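Local coordinates for protein neutral ceramidase (PDB 2ZWS) that hydrolyses the N-acyl linkage of ceramides to give sphingosine and free fatty acid, and also makes ceramide from these products, using a zinc ion, at residues Asp296-Phe301 / Val480-Ala485; Leu393-Phe398 / Gly407-Phe412. One frame throughout, in Å; residues are numbered along the deposited sequence.

Interaction 1: Asp296-Phe301 / Val480-Ala485; sequences DSRFRF and VDMAVA. With PLM (palmitic acid), chain G.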
loop_
_atom_site.group_PDB
_atom_site.type_symbol
_atom_site.label_atom_id
_atom_site.label_comp_id
_atom_site.label_asym_id
_atom_site.label_seq_id
_atom_site.Cartn_x
_atom_site.Cartn_y
_atom_site.Cartn_z
ATOM N N ASP A 296 0.124 -24.701 0.968
ATOM C CA ASP A 296 1.563 -24.911 1.109
ATOM C C ASP A 296 2.234 -23.581 0.869
ATOM O O ASP A 296 1.597 -22.602 0.406
ATOM C CB ASP A 296 2.042 -25.943 0.069
ATOM C CG ASP A 296 3.372 -26.602 0.428
ATOM O OD1 ASP A 296 3.966 -26.332 1.493
ATOM O OD2 ASP A 296 3.801 -27.438 -0.387
ATOM N N SER A 297 3.520 -23.536 1.186
ATOM C CA SER A 297 4.263 -22.309 0.923
ATOM C C SER A 297 5.759 -22.547 0.950
ATOM O O SER A 297 6.249 -23.567 1.499
ATOM C CB SER A 297 3.900 -21.255 1.971
ATOM O OG SER A 297 4.318 -21.718 3.247
ATOM N N ARG A 298 6.488 -21.591 0.362
ATOM C CA ARG A 298 7.953 -21.555 0.497
ATOM C C ARG A 298 8.373 -20.097 0.633
ATOM O O ARG A 298 7.657 -19.189 0.190
ATOM C CB ARG A 298 8.662 -22.170 -0.721
ATOM C CG ARG A 298 8.477 -23.666 -0.889
ATOM C CD ARG A 298 9.165 -24.511 0.200
ATOM N NE ARG A 298 9.111 -25.922 -0.171
ATOM C CZ ARG A 298 8.018 -26.683 -0.057
ATOM N NH1 ARG A 298 6.889 -26.180 0.430
ATOM N NH2 ARG A 298 8.046 -27.949 -0.445
ATOM N N PHE A 299 9.530 -19.902 1.255
ATOM C CA PHE A 299 10.067 -18.571 1.469
ATOM C C PHE A 299 11.578 -18.672 1.557
ATOM O O PHE A 299 12.105 -19.607 2.178
ATOM C CB PHE A 299 9.559 -17.983 2.792
ATOM C CG PHE A 299 10.207 -16.677 3.160
ATOM C CD1 PHE A 299 9.590 -15.477 2.830
ATOM C CD2 PHE A 299 11.439 -16.642 3.824
ATOM C CE1 PHE A 299 10.191 -14.267 3.115
ATOM C CE2 PHE A 299 12.025 -15.432 4.137
ATOM C CZ PHE A 299 11.414 -14.252 3.786
ATOM N N ARG A 300 12.256 -17.682 0.984
ATOM C CA ARG A 300 13.702 -17.590 1.056
ATOM C C ARG A 300 14.139 -16.136 1.034
ATOM O O ARG A 300 13.710 -15.400 0.154
ATOM C CB ARG A 300 14.289 -18.268 -0.202
ATOM C CG ARG A 300 15.310 -19.240 0.148
ATOM C CD ARG A 300 16.513 -19.136 -0.732
ATOM N NE ARG A 300 16.303 -19.304 -2.162
ATOM C CZ ARG A 300 17.301 -19.188 -3.036
ATOM N NH1 ARG A 300 18.514 -18.918 -2.585
ATOM N NH2 ARG A 300 17.103 -19.358 -4.347
ATOM N N PHE A 301 15.003 -15.729 1.973
ATOM C CA PHE A 301 15.823 -14.536 1.749
ATOM C C PHE A 301 16.986 -14.882 0.821
ATOM O O PHE A 301 17.733 -15.833 1.080
ATOM C CB PHE A 301 16.368 -13.954 3.046
ATOM C CG PHE A 301 15.363 -13.144 3.834
ATOM C CD1 PHE A 301 14.798 -11.984 3.293
ATOM C CD2 PHE A 301 15.032 -13.493 5.145
ATOM C CE1 PHE A 301 13.909 -11.200 4.028
ATOM C CE2 PHE A 301 14.103 -12.723 5.903
ATOM C CZ PHE A 301 13.537 -11.595 5.339
ATOM N N VAL A 480 11.095 -19.786 -10.442
ATOM C CA VAL A 480 10.971 -21.124 -11.034
ATOM C C VAL A 480 11.560 -22.175 -10.094
ATOM O O VAL A 480 10.925 -23.226 -9.844
ATOM C CB VAL A 480 11.609 -21.185 -12.438
ATOM C CG1 VAL A 480 11.826 -22.650 -12.879
ATOM C CG2 VAL A 480 10.695 -20.461 -13.402
ATOM N N ASP A 481 12.733 -21.883 -9.535
ATOM C CA ASP A 481 13.367 -22.834 -8.621
ATOM C C ASP A 481 12.463 -23.105 -7.399
ATOM O O ASP A 481 12.325 -24.253 -6.952
ATOM C CB ASP A 481 14.776 -22.364 -8.216
ATOM C CG ASP A 481 15.802 -22.487 -9.362
ATOM O OD1 ASP A 481 15.456 -23.044 -10.431
ATOM O OD2 ASP A 481 16.961 -22.035 -9.183
ATOM N N MET A 482 11.802 -22.055 -6.898
ATOM C CA MET A 482 10.892 -22.208 -5.756
ATOM C C MET A 482 9.683 -23.050 -6.153
ATOM O O MET A 482 9.257 -23.914 -5.395
ATOM C CB MET A 482 10.452 -20.841 -5.234
ATOM C CG MET A 482 9.538 -20.969 -4.011
ATOM S SD MET A 482 9.399 -19.375 -3.166
ATOM C CE MET A 482 10.999 -19.299 -2.339
ATOM N N ALA A 483 9.152 -22.818 -7.357
ATOM C CA ALA A 483 7.993 -23.573 -7.854
ATOM C C ALA A 483 8.347 -25.060 -7.980
ATOM O O ALA A 483 7.540 -25.940 -7.657
ATOM C CB ALA A 483 7.542 -23.025 -9.222
ATOM N N VAL A 484 9.544 -25.342 -8.494
ATOM C CA VAL A 484 10.012 -26.726 -8.618
ATOM C C VAL A 484 10.148 -27.366 -7.239
ATOM O O VAL A 484 9.694 -28.495 -7.035
ATOM C CB VAL A 484 11.343 -26.789 -9.384
ATOM C CG1 VAL A 484 12.011 -28.205 -9.256
ATOM C CG2 VAL A 484 11.108 -26.439 -10.864
ATOM N N ALA A 485 10.736 -26.646 -6.280
ATOM C CA ALA A 485 10.777 -27.160 -4.894
ATOM C C ALA A 485 9.385 -27.522 -4.330
ATOM O O ALA A 485 9.207 -28.579 -3.732
ATOM C CB ALA A 485 11.503 -26.173 -3.979
HETATM C C1 PLM G . 9.024 -29.021 3.061
HETATM O O1 PLM G . 8.039 -28.764 3.801
HETATM O O2 PLM G . 8.840 -29.659 1.996
HETATM C C2 PLM G . 10.412 -28.575 3.449
HETATM C C3 PLM G . 10.389 -27.086 3.786
HETATM C C4 PLM G . 11.735 -26.643 4.344
HETATM C C5 PLM G . 11.980 -27.036 5.799
HETATM C C6 PLM G . 13.188 -26.263 6.316
HETATM C C7 PLM G . 14.463 -27.095 6.230
HETATM C C8 PLM G . 15.389 -26.627 5.115
HETATM C C9 PLM G . 16.741 -27.332 5.199
HETATM C CA PLM G . 17.129 -27.991 3.880
HETATM C CB PLM G . 18.011 -27.072 3.039
HETATM C CC PLM G . 17.518 -27.049 1.597
HETATM C CD PLM G . 18.608 -27.487 0.624
HETATM C CE PLM G . 18.034 -27.899 -0.727
HETATM C CF PLM G . 17.961 -26.722 -1.697
HETATM C CG PLM G . 19.291 -26.482 -2.403
#
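Met482 reaches from helix 480-485 to the backbone of strand 296-301, its CG lying 3.6 Å from CB of Arg298. Its CG stands anti to the backbone N (chi1 -178°), carrying the unbranched chain straight across; a bend at the last torsion then lays CE along the backbone, 3.9 Å from N of Phe299 and equally near N of Arg300. A thin, flexible methionine suits this place, where a helix lies on a strand's face and a long side chain can span the gap (segment axes 9.0 Å apart). Arg298 offers CB to Met482 and, bent at chi2 (-68°), swings back toward Asp296. NH1 donates to O of Ser297 at 2.9 Å, in the guanidinium plane, and forms a salt bridge with OD1 of Asp296, though its hydrogen bond is weak. O of Ala485 approaches the guanidinium obliquely, while NH2 of Arg298 bonds to O of Leu490. The carboxyl group of bound palmitic acid lies over one guanidinium face, offset toward its rim, O2 3.1 Å from NH2 of Arg298. This is alpha/beta packing: helix 471-488 covers one face of a mixed four-stranded sheet, over outermost strand 295-303 and also strand 392-400, with a fatty acid at its margin.

Interaction 2: Leu393-Phe398 / Gly407-Phe412; sequences LPIQMF and GAPAEF. With ZN (zinc ion), chain B.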
loop_
_atom_site.group_PDB
_atom_site.type_symbol
_atom_site.label_atom_id
_atom_site.label_comp_id
_atom_site.label_asym_id
_atom_site.label_seq_id
_atom_site.Cartn_x
_atom_site.Cartn_y
_atom_site.Cartn_z
ATOM N N LEU A 393 16.895 -10.118 -0.372
ATOM C CA LEU A 393 15.486 -9.894 -0.720
ATOM C C LEU A 393 14.637 -11.148 -0.550
ATOM O O LEU A 393 15.113 -12.257 -0.804
ATOM C CB LEU A 393 15.374 -9.373 -2.163
ATOM C CG LEU A 393 15.967 -7.963 -2.380
ATOM C CD1 LEU A 393 15.982 -7.677 -3.835
ATOM C CD2 LEU A 393 15.135 -6.930 -1.629
ATOM N N PRO A 394 13.384 -10.977 -0.089
ATOM C CA PRO A 394 12.508 -12.113 0.139
ATOM C C PRO A 394 11.857 -12.567 -1.165
ATOM O O PRO A 394 11.386 -11.728 -1.965
ATOM C CB PRO A 394 11.440 -11.537 1.079
ATOM C CG PRO A 394 11.304 -10.081 0.652
ATOM C CD PRO A 394 12.733 -9.685 0.224
ATOM N N ILE A 395 11.829 -13.890 -1.348
ATOM C CA ILE A 395 11.097 -14.511 -2.438
ATOM C C ILE A 395 10.124 -15.485 -1.752
ATOM O O ILE A 395 10.535 -16.262 -0.875
ATOM C CB ILE A 395 12.055 -15.299 -3.371
ATOM C CG1 ILE A 395 13.147 -14.389 -4.013
ATOM C CG2 ILE A 395 11.260 -16.094 -4.418
ATOM C CD1 ILE A 395 12.564 -13.286 -4.862
ATOM N N GLN A 396 8.845 -15.457 -2.136
ATOM C CA GLN A 396 7.833 -16.224 -1.441
ATOM C C GLN A 396 6.762 -16.672 -2.415
ATOM O O GLN A 396 6.403 -15.932 -3.356
ATOM C CB GLN A 396 7.196 -15.334 -0.373
ATOM C CG GLN A 396 6.240 -16.102 0.554
ATOM C CD GLN A 396 5.685 -15.197 1.618
ATOM O OE1 GLN A 396 5.219 -14.110 1.301
ATOM N NE2 GLN A 396 5.751 -15.626 2.895
ATOM N N MET A 397 6.222 -17.863 -2.150
ATOM C CA MET A 397 5.074 -18.384 -2.891
ATOM C C MET A 397 4.145 -19.105 -1.939
ATOM O O MET A 397 4.602 -19.848 -1.057
ATOM C CB MET A 397 5.492 -19.374 -3.981
ATOM C CG MET A 397 6.316 -18.795 -5.108
ATOM S SD MET A 397 6.860 -20.013 -6.327
ATOM C CE MET A 397 5.282 -20.688 -6.858
ATOM N N PHE A 398 2.840 -18.846 -2.090
ATOM C CA PHE A 398 1.809 -19.620 -1.399
ATOM C C PHE A 398 1.140 -20.514 -2.432
ATOM O O PHE A 398 0.913 -20.087 -3.565
ATOM C CB PHE A 398 0.695 -18.726 -0.847
ATOM C CG PHE A 398 1.054 -17.956 0.400
ATOM C CD1 PHE A 398 2.267 -18.143 1.066
ATOM C CD2 PHE A 398 0.136 -17.057 0.924
ATOM C CE1 PHE A 398 2.574 -17.413 2.216
ATOM C CE2 PHE A 398 0.427 -16.340 2.092
ATOM C CZ PHE A 398 1.635 -16.530 2.737
ATOM N N GLY A 407 4.802 -13.647 -4.088
ATOM C CA GLY A 407 5.040 -12.351 -3.467
ATOM C C GLY A 407 6.428 -11.894 -3.912
ATOM O O GLY A 407 7.436 -12.533 -3.562
ATOM N N ALA A 408 6.479 -10.808 -4.687
ATOM C CA ALA A 408 7.727 -10.294 -5.243
ATOM C C ALA A 408 8.021 -8.886 -4.722
ATOM O O ALA A 408 7.130 -8.025 -4.767
ATOM C CB ALA A 408 7.645 -10.316 -6.754
ATOM N N PRO A 409 9.274 -8.651 -4.253
ATOM C CA PRO A 409 9.626 -7.408 -3.563
ATOM C C PRO A 409 10.012 -6.214 -4.418
ATOM O O PRO A 409 10.999 -5.519 -4.122
ATOM C CB PRO A 409 10.819 -7.830 -2.693
ATOM C CG PRO A 409 11.539 -8.870 -3.580
ATOM C CD PRO A 409 10.388 -9.628 -4.235
ATOM N N ALA A 410 9.269 -5.995 -5.496
ATOM C CA ALA A 410 9.595 -4.874 -6.381
ATOM C C ALA A 410 8.399 -4.516 -7.280
ATOM O O ALA A 410 7.331 -5.134 -7.189
ATOM C CB ALA A 410 10.829 -5.216 -7.258
ATOM N N GLU A 411 8.588 -3.504 -8.135
ATOM C CA GLU A 411 7.598 -3.118 -9.152
ATOM C C GLU A 411 7.978 -3.765 -10.467
ATOM O O GLU A 411 8.952 -3.352 -11.076
ATOM C CB GLU A 411 7.578 -1.595 -9.360
ATOM C CG GLU A 411 7.683 -0.768 -8.101
ATOM C CD GLU A 411 7.075 0.611 -8.256
ATOM O OE1 GLU A 411 6.126 0.835 -9.088
ATOM O OE2 GLU A 411 7.527 1.498 -7.519
ATOM N N PHE A 412 7.210 -4.752 -10.909
ATOM C CA PHE A 412 7.531 -5.433 -12.158
ATOM C C PHE A 412 6.714 -4.852 -13.294
ATOM O O PHE A 412 5.527 -4.643 -13.166
ATOM C CB PHE A 412 7.241 -6.923 -12.013
ATOM C CG PHE A 412 8.226 -7.637 -11.131
ATOM C CD1 PHE A 412 8.263 -7.389 -9.741
ATOM C CD2 PHE A 412 9.100 -8.569 -11.664
ATOM C CE1 PHE A 412 9.200 -8.029 -8.936
ATOM C CE2 PHE A 412 10.005 -9.233 -10.848
ATOM C CZ PHE A 412 10.059 -8.958 -9.469
HETATM ZN ZN ZN B . 5.796 2.838 -8.747
HETATM O O HOH W 1 6.043 4.802 -8.001
#
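Pro409 is the chief bump of this contact: its ring presses against strand 393-398 and is met by Leu393, Pro394 and Ile395. The nearest atom to the ring is O of Pro394, 3.2 Å from CD of Pro409 and nearly as near to its CG. The two proline rings slide past each other in opposite directions, CD of Pro394 lying 4.0 Å from CB of Pro409. Leu393 borders the same ring with its CB, 4.1 Å from CG of Pro409. From Ile395, whose CB points away, the terminal CD1 curls back to 4.3 Å from CD of Pro409. Proline suits this place because its compact, rigid ring fills the hollow between these residues and, lacking an N-H, asks for no backbone partner where the strands part.

At the other end the two backbones lie close, the CA atoms of Gln396 and Gly407 5.2 Å apart. Gly407 N donates to O of Gln396 in a nearly straight bond of 2.9 Å (174°), the two residues forming an antiparallel hydrogen-bonded pair. Glycine suits the place because it puts no side chain on the face where the Gln396 amide lies, its NE2 held by O of Val91.

Beyond Pro409 the chain runs on to Glu411, which grips the zinc ion with both carboxylate oxygens, OE1 at 2.1 Å and OE2 at 2.5 Å from the metal. A water also binds the zinc, and His97, His204 and Tyr448 complete the site; Tyr441 and Tyr445 hydrogen-bond to the carboxylate and probably help to position it. The whole is a beta hairpin whose second strand ends at Gly407, with Pro409 in the loop that follows, leading to the zinc-binding active site of neutral ceramidase.

Both contacts are buried and share one four-stranded sheet, whose antiparallel neighbouring strands 295-303 and 392-400 are probably joined by a hydrogen bond from Arg298 N to Met397 O at 2.9 Å. Interaction 1 packs a helix on the sheet's edge strand, its centre about 24 Å from the centre of the chain, and mixes methionine packing with arginine charge beside a bound fatty acid. Interaction 2, whose centre lies about 15 Å from that of the chain, is apolar and backbone-made, and its charge appears only where the chain reaches the metal. The methionine of helix 471-488 spans the two, since CE of Met482 also packs 3.4 Å from O of Ile395.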